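Local coordinates for dipeptidase (Streptococcus thermophilus, PDB 3PEB), which is the N-terminal, creatinase/prolidase-like domain of an M24B-family protein that probably hydrolyses dipeptides with manganese as cofactor, at residues 36-41 against 64-69; 43-48 against 55-60. One frame throughout, in Å; residues are numbered along the deposited sequence. Where two conformers were deposited one is given.

Contact 1. Residues 36-41 against 64-69; sequences FDCDPH and VARASS. With NA (sodium ion), chain N; EDO (1,2-ethanediol), chain G; EDO (1,2-ethanediol), chain F; EDO (1,2-ethanediol), chain I.
The Phe36 ring lies against helix 64-70 and overlaps the methyl of Ala67. Ala67 CB stands over one ring face, toward the rim, 3.8 Å from the ring centroid, which makes a CH-pi contact. Phe36 CG is anti to the backbone N (chi1 179°), and this carries the ring to the helix. The same ring meets Arg66. Phe36 CE1 lies over the centre of one guanidinium face, 3.5 Å from Arg66 CZ, with the two planes 31° apart. The two terminal nitrogens of the guanidinium converge on one backbone oxygen of the loop. Arg66 NH2 donates to Asp37 O at 2.8 Å, and Arg66 NH1 donates to the same Asp37 O at 3.0 Å. The acceptor lies in the guanidinium plane. These paired bonds and the ring against its face fix the rotation of the group. Arg66 NE and NH1 donate to two different 1,2-ethanediol molecules, probably from the crystallisation liquor; the second also accepts from Asp37 N and bridges loop and helix. Arg66 NH2 also forms a salt bridge with Glu63. Farther along the helix, Ser68 O binds a sodium ion together with Leu71 O and four waters. The contact pins the loop between helix 27-34 and strand 46-50 to helix 64-70. Phe36 also touches Val59 of strand 56-60, and Ala67 touches Val75 of strand 75-78.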
loop_
_atom_site.group_PDB
_atom_site.type_symbol
_atom_site.label_atom_id
_atom_site.label_comp_id
_atom_site.label_asym_id
_atom_site.label_seq_id
_atom_site.Cartn_x
_atom_site.Cartn_y
_atom_site.Cartn_z
ATOM N N PHE A 36 3.679 -0.509 12.170
ATOM C CA PHE A 36 5.021 -0.324 11.614
ATOM C C PHE A 36 5.244 1.150 11.281
ATOM O O PHE A 36 4.527 1.728 10.458
ATOM C CB PHE A 36 5.229 -1.153 10.350
ATOM C CG PHE A 36 6.592 -0.972 9.740
ATOM C CD1 PHE A 36 7.732 -1.370 10.425
ATOM C CD2 PHE A 36 6.740 -0.394 8.486
ATOM C CE1 PHE A 36 9.000 -1.208 9.872
ATOM C CE2 PHE A 36 7.994 -0.224 7.933
ATOM C CZ PHE A 36 9.126 -0.615 8.626
ATOM N N ASP A 37 6.242 1.739 11.922
ATOM C CA ASP A 37 6.522 3.167 11.822
ATOM C C ASP A 37 7.796 3.381 11.019
ATOM O O ASP A 37 8.879 2.950 11.425
ATOM C CB ASP A 37 6.655 3.757 13.226
ATOM C CG ASP A 37 6.733 5.284 13.225
ATOM O OD1 ASP A 37 6.536 5.909 12.159
ATOM O OD2 ASP A 37 6.982 5.859 14.302
ATOM N N CYS A 38 7.665 4.035 9.863
ATOM C CA CYS A 38 8.800 4.223 8.969
ATOM C C CYS A 38 8.660 5.518 8.172
ATOM O O CYS A 38 7.621 5.757 7.557
ATOM C CB CYS A 38 8.882 3.054 7.999
ATOM S SG CYS A 38 10.129 3.238 6.648
ATOM N N ASP A 39 9.693 6.339 8.199
ATOM C CA ASP A 39 9.796 7.459 7.253
ATOM C C ASP A 39 10.743 7.019 6.130
ATOM O O ASP A 39 11.943 6.898 6.359
ATOM C CB ASP A 39 10.350 8.697 7.947
ATOM C CG ASP A 39 10.357 9.919 7.048
ATOM O OD1 ASP A 39 9.990 9.812 5.846
ATOM O OD2 ASP A 39 10.760 10.982 7.571
ATOM N N PRO A 40 10.214 6.790 4.932
ATOM C CA PRO A 40 11.042 6.362 3.794
ATOM C C PRO A 40 11.802 7.508 3.094
ATOM O O PRO A 40 12.501 7.256 2.088
ATOM C CB PRO A 40 10.021 5.799 2.824
ATOM C CG PRO A 40 8.766 6.594 3.085
ATOM C CD PRO A 40 8.798 6.966 4.550
ATOM N N HIS A 41 11.592 8.730 3.585
ATOM C CA HIS A 41 12.241 9.938 3.047
ATOM C C HIS A 41 11.870 10.058 1.572
ATOM O O HIS A 41 10.699 10.170 1.267
ATOM C CB HIS A 41 13.747 9.902 3.314
ATOM C CG HIS A 41 14.087 9.893 4.771
ATOM N ND1 HIS A 41 14.997 9.016 5.321
ATOM C CD2 HIS A 41 13.615 10.639 5.798
ATOM C CE1 HIS A 41 15.086 9.236 6.620
ATOM N NE2 HIS A 41 14.246 10.207 6.939
ATOM N N VAL A 64 13.378 -3.935 5.464
ATOM C CA VAL A 64 12.667 -5.225 5.329
ATOM C C VAL A 64 12.765 -6.087 6.599
ATOM O O VAL A 64 11.752 -6.642 7.029
ATOM C CB VAL A 64 13.154 -6.033 4.096
ATOM C CG1 VAL A 64 12.649 -7.521 4.169
ATOM C CG2 VAL A 64 12.717 -5.340 2.788
ATOM N N ALA A 65 13.960 -6.191 7.193
ATOM C CA ALA A 65 14.174 -6.993 8.408
ATOM C C ALA A 65 13.299 -6.489 9.579
ATOM O O ALA A 65 12.605 -7.274 10.225
ATOM C CB ALA A 65 15.705 -7.037 8.819
ATOM N N ARG A 66 13.305 -5.181 9.818
ATOM C CA ARG A 66 12.505 -4.606 10.903
ATOM C C ARG A 66 11.004 -4.776 10.651
ATOM O O ARG A 66 10.279 -5.197 11.563
ATOM C CB ARG A 66 12.854 -3.128 11.165
ATOM C CG ARG A 66 12.131 -2.512 12.387
ATOM C CD ARG A 66 12.677 -1.121 12.720
ATOM N NE ARG A 66 12.405 -0.116 11.673
ATOM C CZ ARG A 66 11.376 0.733 11.649
ATOM N NH1 ARG A 66 10.451 0.706 12.606
ATOM N NH2 ARG A 66 11.270 1.632 10.662
ATOM N N ALA A 67 10.547 -4.485 9.440
ATOM C CA ALA A 67 9.133 -4.615 9.108
ATOM C C ALA A 67 8.693 -6.068 9.286
ATOM O O ALA A 67 7.672 -6.322 9.884
ATOM C CB ALA A 67 8.841 -4.128 7.688
ATOM N N SER A 68 9.488 -7.002 8.771
ATOM C CA SER A 68 9.192 -8.422 8.866
ATOM C C SER A 68 9.109 -8.903 10.315
ATOM O O SER A 68 8.368 -9.841 10.608
ATOM C CB SER A 68 10.254 -9.236 8.113
ATOM O OG SER A 68 10.255 -8.858 6.744
ATOM N N SER A 69 9.868 -8.280 11.207
ATOM C CA SER A 69 9.891 -8.660 12.608
ATOM C C SER A 69 8.619 -8.225 13.329
ATOM O O SER A 69 8.314 -8.755 14.385
ATOM C CB SER A 69 11.114 -8.072 13.337
ATOM O OG SER A 69 10.935 -6.678 13.560
HETATM NA NA NA N . 6.801 -11.365 9.648
HETATM C C1 EDO G . 7.577 -0.614 14.727
HETATM O O1 EDO G . 7.743 0.689 14.135
HETATM C C2 EDO G . 8.817 -1.516 14.611
HETATM O O2 EDO G . 10.026 -0.857 14.987
HETATM C C1 EDO F . 5.108 8.072 10.497
HETATM O O1 EDO F . 4.633 7.718 11.799
HETATM C C2 EDO F . 6.109 9.215 10.615
HETATM O O2 EDO F . 7.398 8.740 10.219
HETATM C C1 EDO I . 15.843 -0.312 10.561
HETATM O O1 EDO I . 14.600 -0.499 9.880
HETATM C C2 EDO I . 16.723 0.648 9.768
HETATM O O2 EDO I . 18.083 0.225 9.884
HETATM O O HOH W 1 8.659 -12.752 9.543
HETATM O O HOH W 2 5.415 -13.311 8.985
HETATM O O HOH W 3 6.722 -10.535 7.348
HETATM O O HOH W 4 6.401 -12.094 11.997
#

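Contact 2. Residues 43-48 against 55-60; sequences RQMFLF and PALFVP
A beta hairpin of the domain's central mixed sheet is formed by strands 46-50 and 56-60, which run antiparallel. Phe46 and Phe58 form a hydrogen-bonded pair: Phe58 N donates to Phe46 O at 2.9 Å, and Phe46 N donates to Phe58 O at 3.0 Å. Phe48 and Ala56 form the next such pair, with Phe48 N to Ala56 O at 2.8 Å and Ala56 N to Phe48 O at 3.1 Å. Leu47 and Leu57 make the non-hydrogen-bonded pair between them. On their face, Leu57 CD1 touches Leu47 CB, and Met45, a selenomethionine, lies beside Val59 with its CG 3.6 Å from Val59 CG1. The other face carries Phe46, Phe48 and Phe58 beside Ala56. Phe58 CB meets the edge of the Phe48 ring at CE2, 3.9 Å away. Phe58 CG is anti to its own N (chi1 180°), which turns the ring toward Gln44, whose CB lies at the ring edge. Gln44 O is buried without a polar partner, 3.3 Å from Pro60 CD. Before strand 46-50 begins, Arg43 CD packs on Pro60 CB at 3.7 Å, while the Arg43 guanidinium forms a salt bridge with Asp80. The hairpin lies between strands 21-24 and 75-78. Helix 84-91 covers Phe48 and Phe58, and helix 27-34 covers Met45 and Leu47.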
loop_
_atom_site.group_PDB
_atom_site.type_symbol
_atom_site.label_atom_id
_atom_site.label_comp_id
_atom_site.label_asym_id
_atom_site.label_seq_id
_atom_site.Cartn_x
_atom_site.Cartn_y
_atom_site.Cartn_z
ATOM N N ARG A 43 12.418 7.613 -0.710
ATOM C CA ARG A 43 12.272 6.288 -1.303
ATOM C C ARG A 43 10.812 5.840 -1.297
ATOM O O ARG A 43 9.937 6.488 -0.698
ATOM C CB ARG A 43 13.132 5.270 -0.581
ATOM C CG ARG A 43 14.624 5.530 -0.692
ATOM C CD ARG A 43 15.446 4.314 -0.284
ATOM N NE ARG A 43 16.876 4.538 -0.452
ATOM C CZ ARG A 43 17.648 5.215 0.399
ATOM N NH1 ARG A 43 17.161 5.735 1.525
ATOM N NH2 ARG A 43 18.923 5.345 0.142
ATOM N N GLN A 44 10.552 4.723 -1.944
ATOM C CA GLN A 44 9.193 4.184 -2.047
ATOM C C GLN A 44 8.827 3.258 -0.868
ATOM O O GLN A 44 9.614 2.389 -0.483
ATOM C CB GLN A 44 9.022 3.410 -3.331
ATOM C CG GLN A 44 9.281 4.202 -4.602
ATOM C CD GLN A 44 8.597 5.546 -4.649
ATOM O OE1 GLN A 44 7.419 5.675 -4.293
ATOM N NE2 GLN A 44 9.308 6.549 -5.163
HETATM N N MSE A 45 7.638 3.475 -0.304
HETATM C CA MSE A 45 6.981 2.541 0.621
HETATM C C MSE A 45 5.509 2.544 0.260
HETATM O O MSE A 45 4.909 3.609 0.133
HETATM C CB MSE A 45 7.126 2.974 2.072
HETATM C CG MSE A 45 6.403 2.061 3.027
HETATM SE SE MSE A 45 6.613 2.375 4.930
HETATM C CE MSE A 45 5.662 4.088 5.058
ATOM N N PHE A 46 4.938 1.352 0.121
ATOM C CA PHE A 46 3.501 1.183 -0.115
ATOM C C PHE A 46 3.013 -0.042 0.651
ATOM O O PHE A 46 3.642 -1.098 0.597
ATOM C CB PHE A 46 3.188 0.945 -1.585
ATOM C CG PHE A 46 3.546 2.086 -2.486
ATOM C CD1 PHE A 46 2.819 3.250 -2.482
ATOM C CD2 PHE A 46 4.628 1.981 -3.360
ATOM C CE1 PHE A 46 3.165 4.316 -3.337
ATOM C CE2 PHE A 46 4.969 3.039 -4.223
ATOM C CZ PHE A 46 4.239 4.208 -4.178
ATOM N N LEU A 47 1.880 0.113 1.338
ATOM C CA LEU A 47 1.175 -1.017 1.915
ATOM C C LEU A 47 0.019 -1.340 0.993
ATOM O O LEU A 47 -0.865 -0.496 0.748
ATOM C CB LEU A 47 0.682 -0.688 3.318
ATOM C CG LEU A 47 -0.240 -1.716 3.998
ATOM C CD1 LEU A 47 0.585 -2.935 4.410
ATOM C CD2 LEU A 47 -0.944 -1.049 5.203
ATOM N N PHE A 48 0.016 -2.575 0.515
ATOM C CA PHE A 48 -1.010 -3.068 -0.415
ATOM C C PHE A 48 -2.025 -3.888 0.369
ATOM O O PHE A 48 -1.724 -4.999 0.812
ATOM C CB PHE A 48 -0.340 -3.907 -1.524
ATOM C CG PHE A 48 0.626 -3.136 -2.351
ATOM C CD1 PHE A 48 0.171 -2.265 -3.323
ATOM C CD2 PHE A 48 2.012 -3.262 -2.157
ATOM C CE1 PHE A 48 1.063 -1.505 -4.096
ATOM C CE2 PHE A 48 2.920 -2.501 -2.921
ATOM C CZ PHE A 48 2.479 -1.645 -3.888
ATOM N N PRO A 55 -2.405 -8.844 2.914
ATOM C CA PRO A 55 -1.685 -7.654 2.473
ATOM C C PRO A 55 -0.193 -7.946 2.173
ATOM O O PRO A 55 0.306 -9.022 2.514
ATOM C CB PRO A 55 -1.784 -6.714 3.688
ATOM C CG PRO A 55 -2.557 -7.372 4.694
ATOM C CD PRO A 55 -2.724 -8.804 4.358
ATOM N N ALA A 56 0.487 -6.973 1.552
ATOM C CA ALA A 56 1.939 -6.974 1.423
ATOM C C ALA A 56 2.450 -5.561 1.612
ATOM O O ALA A 56 1.816 -4.595 1.176
ATOM C CB ALA A 56 2.357 -7.511 0.038
ATOM N N LEU A 57 3.623 -5.449 2.228
ATOM C CA LEU A 57 4.291 -4.163 2.404
ATOM C C LEU A 57 5.557 -4.162 1.573
ATOM O O LEU A 57 6.336 -5.107 1.622
ATOM C CB LEU A 57 4.679 -3.937 3.872
ATOM C CG LEU A 57 5.434 -2.624 4.218
ATOM C CD1 LEU A 57 4.575 -1.391 4.031
ATOM C CD2 LEU A 57 5.990 -2.697 5.660
ATOM N N PHE A 58 5.738 -3.069 0.815
ATOM C CA PHE A 58 6.901 -2.820 0.024
ATOM C C PHE A 58 7.638 -1.633 0.637
ATOM O O PHE A 58 7.031 -0.604 0.917
ATOM C CB PHE A 58 6.500 -2.477 -1.419
ATOM C CG PHE A 58 7.663 -2.209 -2.326
ATOM C CD1 PHE A 58 8.423 -3.259 -2.827
ATOM C CD2 PHE A 58 8.010 -0.901 -2.682
ATOM C CE1 PHE A 58 9.491 -3.035 -3.671
ATOM C CE2 PHE A 58 9.060 -0.663 -3.519
ATOM C CZ PHE A 58 9.821 -1.728 -4.032
ATOM N N VAL A 59 8.937 -1.826 0.892
ATOM C CA VAL A 59 9.768 -0.815 1.564
ATOM C C VAL A 59 11.156 -0.828 0.949
ATOM O O VAL A 59 11.519 -1.753 0.235
ATOM C CB VAL A 59 9.922 -1.092 3.113
ATOM C CG1 VAL A 59 8.681 -0.631 3.896
ATOM C CG2 VAL A 59 10.270 -2.557 3.423
ATOM N N PRO A 60 11.961 0.217 1.218
ATOM C CA PRO A 60 13.382 0.042 0.909
ATOM C C PRO A 60 13.941 -1.182 1.587
ATOM O O PRO A 60 13.555 -1.508 2.719
ATOM C CB PRO A 60 14.034 1.323 1.467
ATOM C CG PRO A 60 12.924 2.276 1.713
ATOM C CD PRO A 60 11.660 1.483 1.883
#

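How the contacts relate
From the N terminus, the chain passes helix 27-34 and enters the loop 36-41, the first side of contact 1. It then runs through 43-48, turns, and returns along 55-60, so contact 2 closes the short hairpin loop. Helix 64-70 follows directly and closes the longer loop of contact 1. Contact 2 is therefore nested inside contact 1. Their centres are about 9 Å apart, and they share one apolar layer. Leu57 CD2 meets Phe36 CD2 at 3.7 Å, while Val59 packs against Val64. Cys38 touches Met45. Together they tie helix 64-70 and loop 36-41 to one face of the hairpin.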